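PDB 1ZJJ: hypothetical protein PH1952 from Pyrococcus horikoshii, which is of unconfirmed function but is probably a magnesium-dependent phosphatase of the haloacid dehalogenase superfamily. Local coordinates for residues B[87-92]-B[136-141]; B[97-100]-B[104-107]. All blocks are in the same frame, centred on the assembly; numbering follows the deposited sequence.

Contact 1 of 2, residues B[87-92]-B[136-141]; sequences FVIGGE and KYATLA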
ATOM      1  N   PHE B  87     -12.876  13.470   3.982  1.00 17.51           N
ATOM      2  CA  PHE B  87     -11.540  13.758   3.490  1.00 18.21           C
ATOM      3  C   PHE B  87     -11.426  12.824   2.288  1.00 19.06           C
ATOM      4  O   PHE B  87     -11.654  11.623   2.410  1.00 20.18           O
ATOM      5  CB  PHE B  87     -10.464  13.408   4.509  1.00 19.16           C
ATOM      6  CG  PHE B  87      -9.073  13.675   4.015  1.00 19.25           C
ATOM      7  CD1 PHE B  87      -8.642  14.980   3.783  1.00 21.36           C
ATOM      8  CD2 PHE B  87      -8.203  12.625   3.738  1.00 18.71           C
ATOM      9  CE1 PHE B  87      -7.362  15.238   3.282  1.00 20.74           C
ATOM     10  CE2 PHE B  87      -6.923  12.865   3.236  1.00 18.42           C
ATOM     11  CZ  PHE B  87      -6.501  14.177   3.007  1.00 21.62           C
ATOM     12  N   VAL B  88     -11.084  13.368   1.130  1.00 18.24           N
ATOM     13  CA  VAL B  88     -11.001  12.553  -0.069  1.00 19.45           C
ATOM     14  C   VAL B  88      -9.627  12.400  -0.698  1.00 18.73           C
ATOM     15  O   VAL B  88      -8.854  13.354  -0.792  1.00 18.35           O
ATOM     16  CB  VAL B  88     -11.930  13.106  -1.167  1.00 20.77           C
ATOM     17  CG1 VAL B  88     -11.823  12.250  -2.425  1.00 23.26           C
ATOM     18  CG2 VAL B  88     -13.359  13.159  -0.659  1.00 22.57           C
ATOM     19  N   ILE B  89      -9.343  11.178  -1.131  1.00 16.62           N
ATOM     20  CA  ILE B  89      -8.114  10.861  -1.843  1.00 17.24           C
ATOM     21  C   ILE B  89      -8.647  10.304  -3.153  1.00 18.61           C
ATOM     22  O   ILE B  89      -9.251   9.228  -3.177  1.00 16.96           O
ATOM     23  CB  ILE B  89      -7.264   9.792  -1.126  1.00 18.21           C
ATOM     24  CG1 ILE B  89      -6.505  10.438   0.043  1.00 16.35           C
ATOM     25  CG2 ILE B  89      -6.290   9.144  -2.124  1.00 16.85           C
ATOM     26  CD1 ILE B  89      -5.754   9.450   0.928  1.00 17.68           C
ATOM     27  N   GLY B  90      -8.468  11.056  -4.233  1.00 18.16           N
ATOM     28  CA  GLY B  90      -8.968  10.597  -5.513  1.00 20.69           C
ATOM     29  C   GLY B  90      -9.063  11.698  -6.544  1.00 21.57           C
ATOM     30  O   GLY B  90      -8.625  12.826  -6.303  1.00 20.85           O
ATOM     31  N   GLY B  91      -9.654  11.369  -7.689  1.00 21.66           N
ATOM     32  CA  GLY B  91      -9.784  12.324  -8.767  1.00 22.68           C
ATOM     33  C   GLY B  91     -11.071  13.122  -8.795  1.00 23.97           C
ATOM     34  O   GLY B  91     -11.960  12.957  -7.958  1.00 22.94           O
ATOM     35  N   GLU B  92     -11.157  13.993  -9.792  1.00 26.11           N
ATOM     36  CA  GLU B  92     -12.297  14.876 -10.000  1.00 28.05           C
ATOM     37  C   GLU B  92     -13.648  14.185  -9.834  1.00 27.49           C
ATOM     38  O   GLU B  92     -14.532  14.689  -9.143  1.00 25.99           O
ATOM     39  CB  GLU B  92     -12.199  15.486 -11.400  1.00 31.57           C
ATOM     40  CG  GLU B  92     -13.128  16.642 -11.663  1.00 34.97           C
ATOM     41  CD  GLU B  92     -13.120  17.049 -13.126  1.00 36.94           C
ATOM     42  OE1 GLU B  92     -12.018  17.196 -13.695  1.00 37.59           O
ATOM     43  OE2 GLU B  92     -14.215  17.225 -13.702  1.00 39.36           O
ATOM     44  N   LYS B 136      -0.864  10.404   5.012  1.00 17.58           N
ATOM     45  CA  LYS B 136      -0.678  10.783   6.405  1.00 17.75           C
ATOM     46  C   LYS B 136      -1.987  11.243   7.054  1.00 17.36           C
ATOM     47  O   LYS B 136      -2.420  10.679   8.056  1.00 17.56           O
ATOM     48  CB  LYS B 136       0.371  11.894   6.500  1.00 18.14           C
ATOM     49  CG  LYS B 136       0.636  12.380   7.922  1.00 21.33           C
ATOM     50  CD  LYS B 136       1.561  13.592   7.939  1.00 21.83           C
ATOM     51  CE  LYS B 136       0.946  14.800   7.238  1.00 25.34           C
ATOM     52  NZ  LYS B 136       1.816  16.009   7.364  1.00 25.07           N
ATOM     53  N   TYR B 137      -2.619  12.266   6.489  1.00 17.93           N
ATOM     54  CA  TYR B 137      -3.870  12.761   7.056  1.00 18.93           C
ATOM     55  C   TYR B 137      -4.982  11.722   7.021  1.00 18.91           C
ATOM     56  O   TYR B 137      -5.795  11.648   7.944  1.00 19.01           O
ATOM     57  CB  TYR B 137      -4.300  14.048   6.349  1.00 20.97           C
ATOM     58  CG  TYR B 137      -3.418  15.207   6.735  1.00 21.16           C
ATOM     59  CD1 TYR B 137      -3.281  15.571   8.071  1.00 22.80           C
ATOM     60  CD2 TYR B 137      -2.661  15.889   5.783  1.00 23.22           C
ATOM     61  CE1 TYR B 137      -2.404  16.582   8.457  1.00 24.60           C
ATOM     62  CE2 TYR B 137      -1.777  16.908   6.157  1.00 23.73           C
ATOM     63  CZ  TYR B 137      -1.657  17.245   7.498  1.00 25.08           C
ATOM     64  OH  TYR B 137      -0.790  18.237   7.897  1.00 27.37           O
ATOM     65  N   ALA B 138      -5.012  10.903   5.974  1.00 18.15           N
ATOM     66  CA  ALA B 138      -6.037   9.871   5.881  1.00 18.08           C
ATOM     67  C   ALA B 138      -5.839   8.877   7.025  1.00 17.75           C
ATOM     68  O   ALA B 138      -6.798   8.428   7.650  1.00 19.56           O
ATOM     69  CB  ALA B 138      -5.947   9.155   4.535  1.00 18.44           C
ATOM     70  N   THR B 139      -4.584   8.530   7.288  1.00 17.18           N
ATOM     71  CA  THR B 139      -4.249   7.600   8.354  1.00 17.35           C
ATOM     72  C   THR B 139      -4.602   8.195   9.718  1.00 18.42           C
ATOM     73  O   THR B 139      -5.203   7.527  10.562  1.00 18.88           O
ATOM     74  CB  THR B 139      -2.740   7.246   8.314  1.00 18.83           C
ATOM     75  OG1 THR B 139      -2.467   6.482   7.135  1.00 16.84           O
ATOM     76  CG2 THR B 139      -2.331   6.445   9.535  1.00 17.31           C
ATOM     77  N   LEU B 140      -4.221   9.449   9.932  1.00 18.68           N
ATOM     78  CA  LEU B 140      -4.511  10.115  11.197  1.00 18.53           C
ATOM     79  C   LEU B 140      -6.016  10.161  11.427  1.00 17.89           C
ATOM     80  O   LEU B 140      -6.489   9.870  12.522  1.00 19.79           O
ATOM     81  CB  LEU B 140      -3.933  11.536  11.199  1.00 19.58           C
ATOM     82  CG  LEU B 140      -2.405  11.636  11.306  1.00 20.37           C
ATOM     83  CD1 LEU B 140      -1.950  13.069  11.117  1.00 21.42           C
ATOM     84  CD2 LEU B 140      -1.962  11.110  12.660  1.00 19.58           C
ATOM     85  N   ALA B 141      -6.765  10.503  10.385  1.00 19.24           N
ATOM     86  CA  ALA B 141      -8.221  10.588  10.488  1.00 17.71           C
ATOM     87  C   ALA B 141      -8.862   9.226  10.763  1.00 17.66           C
ATOM     88  O   ALA B 141      -9.668   9.086  11.677  1.00 16.81           O
ATOM     89  CB  ALA B 141      -8.790  11.194   9.217  1.00 17.09           C
TER
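The ring of F87 meets the helix at Y137 and A138, inclined to both, while the Y137 ring leads away from F87 toward helix 108-115. One face of the Y137 ring carries the aliphatic part of K136, whose CE stands 3.5 Å above the ring plane toward the rim. The Y137 ring also meets that of W116, the planes at about 35°, and packs on L108, A111 and R112 of helix 108-115. This is sheet-to-helix packing in the smaller alpha/beta unit of the chain, which probably corresponds to the cap domain of UmpH-like members of the HAD superfamily. Helix 132-143 forms the crossover of a beta-alpha-beta unit between parallel strands 121-124 and 147-150, and here it also reaches the neighbouring strand 86-89. It packs on the second subunit too, K136 on Y164 and L140 on I163 of that other chain. The axes of 87-89 and 136-141 approach to 9.4 Å at 136° between their N-to-C directions.

Alternation along the strand sends F87 and I89 to the helix face of the sheet, and backbone hydrogen bonds from both residues to 121-125, the neighbouring strand and the residue after it, keep them in line. F87 reaches the helix because its chi1 of 179° swings CG away from its own amide nitrogen. Its CZ lies 4.0 Å from CB of Y137, and CE2 comes 3.9 Å from N of A138. The A138 methyl meets both strand side chains and also touches V122 of the adjoining strand and L174 of helix 167-178. No hydrogen bond joins the two segments, and all four touching residues are buried. Beside the F87 ring, the extended I89 chain places CD1 3.6 Å from CB of A138, which is also 4.1 Å from F87 CE2.

Contact 2 of 2, residues B[97-100]-B[104-107]; sequences EMQA and GIVT
This is a small, partly buried apolar contact between I105 and the last turns of helix 92-101, made where the chain leaves that helix and doubles back past it. It sits on one outer layer of the probable alpha/beta cap domain, in the link that leads to helix 108-115. Backbone hydrogen bonds of G104 and V106 to I86 lay the returning chain alongside the start of strand 86-89, and I105, between them, turns its side chain to the helix. V106 instead packs on K85 and V119.

On the helix, M98 and Q99 receive I105 at the bases of their side chains. CB of M98 lies 4.0 Å from CD1 of I105. Beyond CB the M98 chain bends at chi2 (-58°) and again at chi3 (92°), and its sulfur end leads away from I105; the residue also packs on I86 and V88 of the strand and on R74 and M77 of helix 69-80. Q99, nearer the surface, touches with its CG, and its chain runs on extended, at a slant to I105. T107 is the N-cap of the next helix: its side chain caps a backbone N just beyond the segment while E110 OE1 accepts from T107 N, the two halves expected of a capping box. At the centre of the contact, I105 CD1 lies 3.5 Å from CG of Q99 and 3.9 Å from its backbone N.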
ATOM      1  N   GLU B  97     -18.675  13.667  -6.581  1.00 18.40           N
ATOM      2  CA  GLU B  97     -19.703  12.848  -5.945  1.00 18.83           C
ATOM      3  C   GLU B  97     -19.785  13.146  -4.452  1.00 17.78           C
ATOM      4  O   GLU B  97     -20.871  13.161  -3.879  1.00 19.95           O
ATOM      5  CB  GLU B  97     -19.411  11.356  -6.148  1.00 20.22           C
ATOM      6  CG  GLU B  97     -19.464  10.908  -7.594  1.00 20.06           C
ATOM      7  CD  GLU B  97     -20.866  10.946  -8.188  1.00 22.63           C
ATOM      8  OE1 GLU B  97     -21.812  11.398  -7.504  1.00 24.18           O
ATOM      9  OE2 GLU B  97     -21.017  10.523  -9.355  1.00 25.29           O
ATOM     10  N   MET B  98     -18.641  13.376  -3.820  1.00 17.04           N
ATOM     11  CA  MET B  98     -18.640  13.669  -2.392  1.00 19.04           C
ATOM     12  C   MET B  98     -19.199  15.071  -2.146  1.00 20.65           C
ATOM     13  O   MET B  98     -19.892  15.307  -1.156  1.00 19.55           O
ATOM     14  CB  MET B  98     -17.228  13.529  -1.812  1.00 18.92           C
ATOM     15  CG  MET B  98     -16.675  12.095  -1.858  1.00 18.75           C
ATOM     16  SD  MET B  98     -17.728  10.896  -0.983  1.00 18.58           S
ATOM     17  CE  MET B  98     -18.783  10.322  -2.330  1.00 17.37           C
ATOM     18  N   GLN B  99     -18.913  15.998  -3.054  1.00 21.88           N
ATOM     19  CA  GLN B  99     -19.432  17.353  -2.916  1.00 23.17           C
ATOM     20  C   GLN B  99     -20.955  17.295  -2.999  1.00 23.02           C
ATOM     21  O   GLN B  99     -21.652  18.003  -2.270  1.00 22.61           O
ATOM     22  CB  GLN B  99     -18.878  18.260  -4.021  1.00 23.60           C
ATOM     23  CG  GLN B  99     -17.370  18.429  -3.962  1.00 27.01           C
ATOM     24  CD  GLN B  99     -16.822  19.338  -5.047  1.00 28.02           C
ATOM     25  OE1 GLN B  99     -17.219  19.250  -6.207  1.00 31.20           O
ATOM     26  NE2 GLN B  99     -15.888  20.204  -4.676  1.00 30.93           N
ATOM     27  N   ALA B 100     -21.462  16.431  -3.877  1.00 22.00           N
ATOM     28  CA  ALA B 100     -22.897  16.263  -4.059  1.00 22.37           C
ATOM     29  C   ALA B 100     -23.599  15.813  -2.777  1.00 23.96           C
ATOM     30  O   ALA B 100     -24.777  16.109  -2.576  1.00 22.60           O
ATOM     31  CB  ALA B 100     -23.162  15.268  -5.175  1.00 22.93           C
ATOM     32  N   GLY B 104     -19.821  18.234   3.365  1.00 22.00           N
ATOM     33  CA  GLY B 104     -18.685  19.088   3.645  1.00 22.06           C
ATOM     34  C   GLY B 104     -17.379  18.330   3.512  1.00 21.96           C
ATOM     35  O   GLY B 104     -17.186  17.276   4.131  1.00 21.99           O
ATOM     36  N   ILE B 105     -16.473  18.871   2.705  1.00 21.71           N
ATOM     37  CA  ILE B 105     -15.173  18.247   2.479  1.00 22.12           C
ATOM     38  C   ILE B 105     -14.035  19.004   3.144  1.00 21.23           C
ATOM     39  O   ILE B 105     -13.935  20.219   3.014  1.00 24.45           O
ATOM     40  CB  ILE B 105     -14.849  18.160   0.972  1.00 21.54           C
ATOM     41  CG1 ILE B 105     -15.823  17.203   0.284  1.00 22.92           C
ATOM     42  CG2 ILE B 105     -13.398  17.715   0.769  1.00 21.23           C
ATOM     43  CD1 ILE B 105     -15.652  17.139  -1.220  1.00 25.46           C
ATOM     44  N   VAL B 106     -13.188  18.283   3.868  1.00 19.87           N
ATOM     45  CA  VAL B 106     -12.027  18.889   4.508  1.00 20.76           C
ATOM     46  C   VAL B 106     -10.911  18.844   3.464  1.00 22.15           C
ATOM     47  O   VAL B 106     -10.495  17.761   3.037  1.00 21.19           O
ATOM     48  CB  VAL B 106     -11.577  18.091   5.757  1.00 18.91           C
ATOM     49  CG1 VAL B 106     -10.294  18.698   6.330  1.00 20.58           C
ATOM     50  CG2 VAL B 106     -12.679  18.103   6.807  1.00 20.81           C
ATOM     51  N   THR B 107     -10.440  20.013   3.042  1.00 23.31           N
ATOM     52  CA  THR B 107      -9.385  20.087   2.035  1.00 25.15           C
ATOM     53  C   THR B 107      -8.018  19.784   2.633  1.00 25.11           C
ATOM     54  O   THR B 107      -7.860  19.729   3.854  1.00 22.90           O
ATOM     55  CB  THR B 107      -9.307  21.483   1.404  1.00 26.17           C
ATOM     56  OG1 THR B 107      -8.821  22.412   2.380  1.00 25.74           O
ATOM     57  CG2 THR B 107     -10.680  21.924   0.914  1.00 25.67           C
TER

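How the contacts relate
The two contacts have centres about 11 Å apart. Contact 1 includes strand 86-89, the edge strand, within this chain, of the four-stranded parallel sheet, and both segments of contact 2 lie against that strand, G104 and V106 by backbone bonds to I86 and M98 by packing. Along the chain, both segments of contact 2 come after strand 86-89 and before helix 132-143. V88 points to the opposite side of the strand from F87 and I89, and its CG2 packs 3.7 Å from CG of M98; F87 CD1 packs 3.4 Å from V106 O. One strand thus joins the helix layers on both faces of the probable cap domain, away from the magnesium site of D7, D9 and D210.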